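Local coordinates for ubiquitin conjugating enzyme (Agrocybe aegerita, PDB 3WE5), which probably acts as an E2 ubiquitin-conjugating enzyme, carrying activated ubiquitin and passing it on toward substrate proteins in the ubiquitylation pathway, at residues A[75-85]-A[123-134]. Numbering follows the deposited sequence.
Sequences LQFRFDAQYPI and PVLSVIAVCVTL
V127 and F77 meet where a helix begins to cover a β-strand, and the pair is a worked example of one branched side chain serving two aromatic rings. Methyl CG1 of V127 sits almost centrally over one face of the F77 ring, 3.7 Å from its centroid and 12° off the ring normal, a CH-pi contact. With CG1 anti to the backbone N (chi1 172°), the other methyl is turned to the neighbouring phenylalanine: V127 CG2 touches CE1 of F79 at 3.6 Å, at the ring edge. Further along the helix, V130 and C131 meet the outer end of the F77 ring. V130 CB lies at its edge in the ring plane, while V130 CG1 comes in obliquely, 3.7 Å from F77 CE2, and C131 SG approaches F77 CE1 at 3.7 Å in an oblique sulfur-aromatic contact. Beyond them, L134 crosses L75 at about a right angle, methyl against methyl. These contacts belong to the core of the E2 (UBC) fold, in which helix 127-140 packs on the antiparallel sheet; strand 75-78 and helix 127-134 run at 145° to each other, and alternate strand residues L75 and F77 point into the interface. Beyond the strand, the type I turn D80-Y83, braced by an Asx turn from D80 OD1 to Q82 N (2.9 Å), ends at Y83. P84 CB lies over the centre of one face of its ring and F79 CD1 over the opposite face, offset toward the rim, and its hydroxyl abuts V127 CG2. E32 of helix 24-39 hydrogen-bonds both Y83 OH and V127 N, tying the turn to the helix start, where S126, the N-cap residue, accepts a hydrogen bond from A129 N at its OG (3.1 Å). P84, behind a cis peptide bond, packs on P123, and its carbonyl O accepts from W121 NE1.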
loop_
_atom_site.group_PDB
_atom_site.type_symbol
_atom_site.label_atom_id
_atom_site.label_comp_id
_atom_site.label_asym_id
_atom_site.label_seq_id
_atom_site.Cartn_x
_atom_site.Cartn_y
_atom_site.Cartn_z
ATOM N N LEU A 75 13.908 -15.469 2.217
ATOM C CA LEU A 75 12.649 -15.466 2.984
ATOM C C LEU A 75 12.849 -16.297 4.246
ATOM O O LEU A 75 13.296 -17.443 4.181
ATOM C CB LEU A 75 11.530 -16.070 2.128
ATOM C CG LEU A 75 10.098 -16.057 2.677
ATOM C CD1 LEU A 75 9.614 -14.607 2.836
ATOM C CD2 LEU A 75 9.152 -16.843 1.741
ATOM N N GLN A 76 12.509 -15.705 5.393
ATOM C CA GLN A 76 12.698 -16.359 6.688
ATOM C C GLN A 76 11.349 -16.742 7.281
ATOM O O GLN A 76 10.407 -15.956 7.213
ATOM C CB GLN A 76 13.420 -15.376 7.612
ATOM C CG GLN A 76 13.659 -15.845 9.059
ATOM C CD GLN A 76 14.260 -14.693 9.864
ATOM O OE1 GLN A 76 15.448 -14.422 9.762
ATOM N NE2 GLN A 76 13.425 -13.967 10.597
ATOM N N PHE A 77 11.271 -17.966 7.794
ATOM C CA PHE A 77 10.120 -18.455 8.561
ATOM C C PHE A 77 10.555 -18.631 10.000
ATOM O O PHE A 77 11.561 -19.281 10.257
ATOM C CB PHE A 77 9.679 -19.815 8.038
ATOM C CG PHE A 77 8.983 -19.741 6.724
ATOM C CD1 PHE A 77 9.693 -19.493 5.572
ATOM C CD2 PHE A 77 7.605 -19.920 6.646
ATOM C CE1 PHE A 77 9.022 -19.410 4.330
ATOM C CE2 PHE A 77 6.955 -19.844 5.456
ATOM C CZ PHE A 77 7.652 -19.572 4.291
ATOM N N ARG A 78 9.787 -18.083 10.935
ATOM C CA ARG A 78 9.973 -18.422 12.353
ATOM C C ARG A 78 8.726 -19.095 12.905
ATOM O O ARG A 78 7.602 -18.638 12.631
ATOM C CB ARG A 78 10.318 -17.158 13.157
ATOM C CG ARG A 78 11.760 -16.723 12.993
ATOM C CD ARG A 78 12.113 -15.562 13.910
ATOM N NE ARG A 78 11.554 -14.314 13.414
ATOM C CZ ARG A 78 11.614 -13.160 14.068
ATOM N NH1 ARG A 78 12.185 -13.103 15.268
ATOM N NH2 ARG A 78 11.097 -12.069 13.528
ATOM N N PHE A 79 8.918 -20.168 13.669
ATOM C CA PHE A 79 7.809 -21.002 14.178
ATOM C C PHE A 79 7.742 -20.937 15.697
ATOM O O PHE A 79 8.767 -21.104 16.366
ATOM C CB PHE A 79 7.988 -22.474 13.758
ATOM C CG PHE A 79 8.308 -22.653 12.282
ATOM C CD1 PHE A 79 7.301 -22.527 11.332
ATOM C CD2 PHE A 79 9.601 -22.925 11.863
ATOM C CE1 PHE A 79 7.589 -22.641 9.958
ATOM C CE2 PHE A 79 9.888 -23.082 10.490
ATOM C CZ PHE A 79 8.880 -22.934 9.553
ATOM N N ASP A 80 6.559 -20.696 16.255
ATOM C CA ASP A 80 6.437 -20.795 17.723
ATOM C C ASP A 80 5.916 -22.166 18.145
ATOM O O ASP A 80 5.706 -23.041 17.305
ATOM C CB ASP A 80 5.624 -19.629 18.309
ATOM C CG ASP A 80 4.164 -19.635 17.881
ATOM O OD1 ASP A 80 3.586 -20.718 17.677
ATOM O OD2 ASP A 80 3.571 -18.545 17.757
ATOM N N ALA A 81 5.692 -22.384 19.440
ATOM C CA ALA A 81 5.349 -23.721 19.912
ATOM C C ALA A 81 3.935 -24.176 19.553
ATOM O O ALA A 81 3.596 -25.352 19.764
ATOM C CB ALA A 81 5.562 -23.821 21.431
ATOM N N GLN A 82 3.123 -23.249 19.041
ATOM C CA GLN A 82 1.750 -23.547 18.650
ATOM C C GLN A 82 1.586 -23.825 17.148
ATOM O O GLN A 82 0.486 -24.120 16.698
ATOM C CB GLN A 82 0.799 -22.427 19.075
ATOM C CG GLN A 82 0.574 -22.357 20.598
ATOM C CD GLN A 82 1.779 -21.804 21.334
ATOM O OE1 GLN A 82 2.423 -22.510 22.100
ATOM N NE2 GLN A 82 2.091 -20.534 21.093
ATOM N N TYR A 83 2.669 -23.766 16.376
ATOM C CA TYR A 83 2.589 -24.165 14.957
ATOM C C TYR A 83 2.111 -25.623 14.909
ATOM O O TYR A 83 2.526 -26.455 15.714
ATOM C CB TYR A 83 3.968 -24.013 14.276
ATOM C CG TYR A 83 3.930 -24.269 12.776
ATOM C CD1 TYR A 83 3.580 -23.259 11.909
ATOM C CD2 TYR A 83 4.226 -25.524 12.247
ATOM C CE1 TYR A 83 3.530 -23.460 10.543
ATOM C CE2 TYR A 83 4.158 -25.751 10.855
ATOM C CZ TYR A 83 3.819 -24.704 10.028
ATOM O OH TYR A 83 3.755 -24.882 8.653
ATOM N N PRO A 84 1.230 -25.983 13.955
ATOM C CA PRO A 84 0.732 -25.213 12.809
ATOM C C PRO A 84 -0.597 -24.504 13.076
ATOM O O PRO A 84 -1.212 -24.011 12.137
ATOM C CB PRO A 84 0.531 -26.316 11.769
ATOM C CG PRO A 84 -0.014 -27.457 12.606
ATOM C CD PRO A 84 0.796 -27.394 13.887
ATOM N N ILE A 85 -1.043 -24.453 14.331
ATOM C CA ILE A 85 -2.259 -23.719 14.634
ATOM C C ILE A 85 -1.972 -22.228 14.525
ATOM O O ILE A 85 -2.728 -21.494 13.880
ATOM C CB ILE A 85 -2.846 -24.105 16.019
ATOM C CG1 ILE A 85 -3.011 -25.626 16.123
ATOM C CG2 ILE A 85 -4.126 -23.295 16.272
ATOM C CD1 ILE A 85 -3.833 -26.309 15.003
ATOM N N PRO A 123 -3.965 -24.397 9.426
ATOM C CA PRO A 123 -3.015 -25.513 9.529
ATOM C C PRO A 123 -3.034 -26.428 8.294
ATOM O O PRO A 123 -2.132 -27.234 8.152
ATOM C CB PRO A 123 -3.526 -26.312 10.741
ATOM C CG PRO A 123 -4.437 -25.372 11.480
ATOM C CD PRO A 123 -4.998 -24.428 10.479
ATOM N N VAL A 124 -4.047 -26.317 7.430
ATOM C CA VAL A 124 -4.061 -27.127 6.214
ATOM C C VAL A 124 -3.024 -26.675 5.185
ATOM O O VAL A 124 -2.753 -27.399 4.224
ATOM C CB VAL A 124 -5.467 -27.175 5.553
ATOM C CG1 VAL A 124 -6.528 -27.661 6.589
ATOM C CG2 VAL A 124 -5.845 -25.847 4.937
ATOM N N LEU A 125 -2.445 -25.508 5.417
ATOM C CA LEU A 125 -1.381 -24.976 4.564
ATOM C C LEU A 125 -0.040 -25.508 5.037
ATOM O O LEU A 125 0.037 -26.433 5.854
ATOM C CB LEU A 125 -1.402 -23.460 4.557
ATOM C CG LEU A 125 -2.757 -22.858 4.156
ATOM C CD1 LEU A 125 -2.709 -21.358 4.171
ATOM C CD2 LEU A 125 -3.233 -23.391 2.820
ATOM N N SER A 126 1.030 -24.979 4.477
ATOM C CA SER A 126 2.356 -25.503 4.779
ATOM C C SER A 126 3.347 -24.416 4.476
ATOM O O SER A 126 3.010 -23.396 3.891
ATOM C CB SER A 126 2.675 -26.702 3.901
ATOM O OG SER A 126 2.679 -26.338 2.525
ATOM N N VAL A 127 4.589 -24.624 4.888
ATOM C CA VAL A 127 5.622 -23.661 4.590
ATOM C C VAL A 127 5.772 -23.463 3.067
ATOM O O VAL A 127 5.878 -22.317 2.583
ATOM C CB VAL A 127 6.943 -24.144 5.191
ATOM C CG1 VAL A 127 8.076 -23.242 4.704
ATOM C CG2 VAL A 127 6.830 -24.094 6.715
ATOM N N ILE A 128 5.794 -24.564 2.337
ATOM C CA ILE A 128 5.941 -24.489 0.874
ATOM C C ILE A 128 4.752 -23.772 0.239
ATOM O O ILE A 128 4.931 -22.961 -0.661
ATOM C CB ILE A 128 6.167 -25.869 0.267
ATOM C CG1 ILE A 128 7.524 -26.397 0.727
ATOM C CG2 ILE A 128 6.115 -25.803 -1.264
ATOM C CD1 ILE A 128 8.730 -25.679 0.084
ATOM N N ALA A 129 3.540 -24.025 0.725
ATOM C CA ALA A 129 2.385 -23.232 0.246
ATOM C C ALA A 129 2.547 -21.735 0.445
ATOM O O ALA A 129 2.195 -20.943 -0.423
ATOM C CB ALA A 129 1.052 -23.738 0.897
ATOM N N VAL A 130 3.086 -21.315 1.581
ATOM C CA VAL A 130 3.355 -19.918 1.798
ATOM C C VAL A 130 4.387 -19.400 0.789
ATOM O O VAL A 130 4.233 -18.303 0.250
ATOM C CB VAL A 130 3.861 -19.672 3.233
ATOM C CG1 VAL A 130 4.267 -18.210 3.422
ATOM C CG2 VAL A 130 2.778 -20.062 4.234
ATOM N N CYS A 131 5.456 -20.168 0.572
ATOM C CA CYS A 131 6.493 -19.759 -0.388
ATOM C C CYS A 131 5.903 -19.534 -1.776
ATOM O O CYS A 131 6.221 -18.531 -2.450
ATOM C CB CYS A 131 7.549 -20.845 -0.513
ATOM S SG CYS A 131 8.683 -20.943 0.930
ATOM N N VAL A 132 5.081 -20.485 -2.198
ATOM C CA VAL A 132 4.445 -20.411 -3.530
ATOM C C VAL A 132 3.513 -19.219 -3.633
ATOM O O VAL A 132 3.499 -18.507 -4.654
ATOM C CB VAL A 132 3.666 -21.696 -3.837
ATOM C CG1 VAL A 132 2.715 -21.497 -5.023
ATOM C CG2 VAL A 132 4.621 -22.866 -4.090
ATOM N N THR A 133 2.702 -19.014 -2.590
ATOM C CA THR A 133 1.810 -17.852 -2.531
ATOM C C THR A 133 2.541 -16.521 -2.606
ATOM O O THR A 133 2.121 -15.615 -3.321
ATOM C CB THR A 133 0.913 -17.897 -1.241
ATOM O OG1 THR A 133 0.156 -19.113 -1.234
ATOM C CG2 THR A 133 -0.040 -16.710 -1.183
ATOM N N LEU A 134 3.645 -16.383 -1.879
ATOM C CA LEU A 134 4.391 -15.141 -1.898
ATOM C C LEU A 134 5.116 -14.949 -3.237
ATOM O O LEU A 134 5.237 -13.811 -3.727
ATOM C CB LEU A 134 5.397 -15.094 -0.731
ATOM C CG LEU A 134 4.758 -15.076 0.655
ATOM C CD1 LEU A 134 5.828 -15.099 1.735
ATOM C CD2 LEU A 134 3.865 -13.849 0.847
#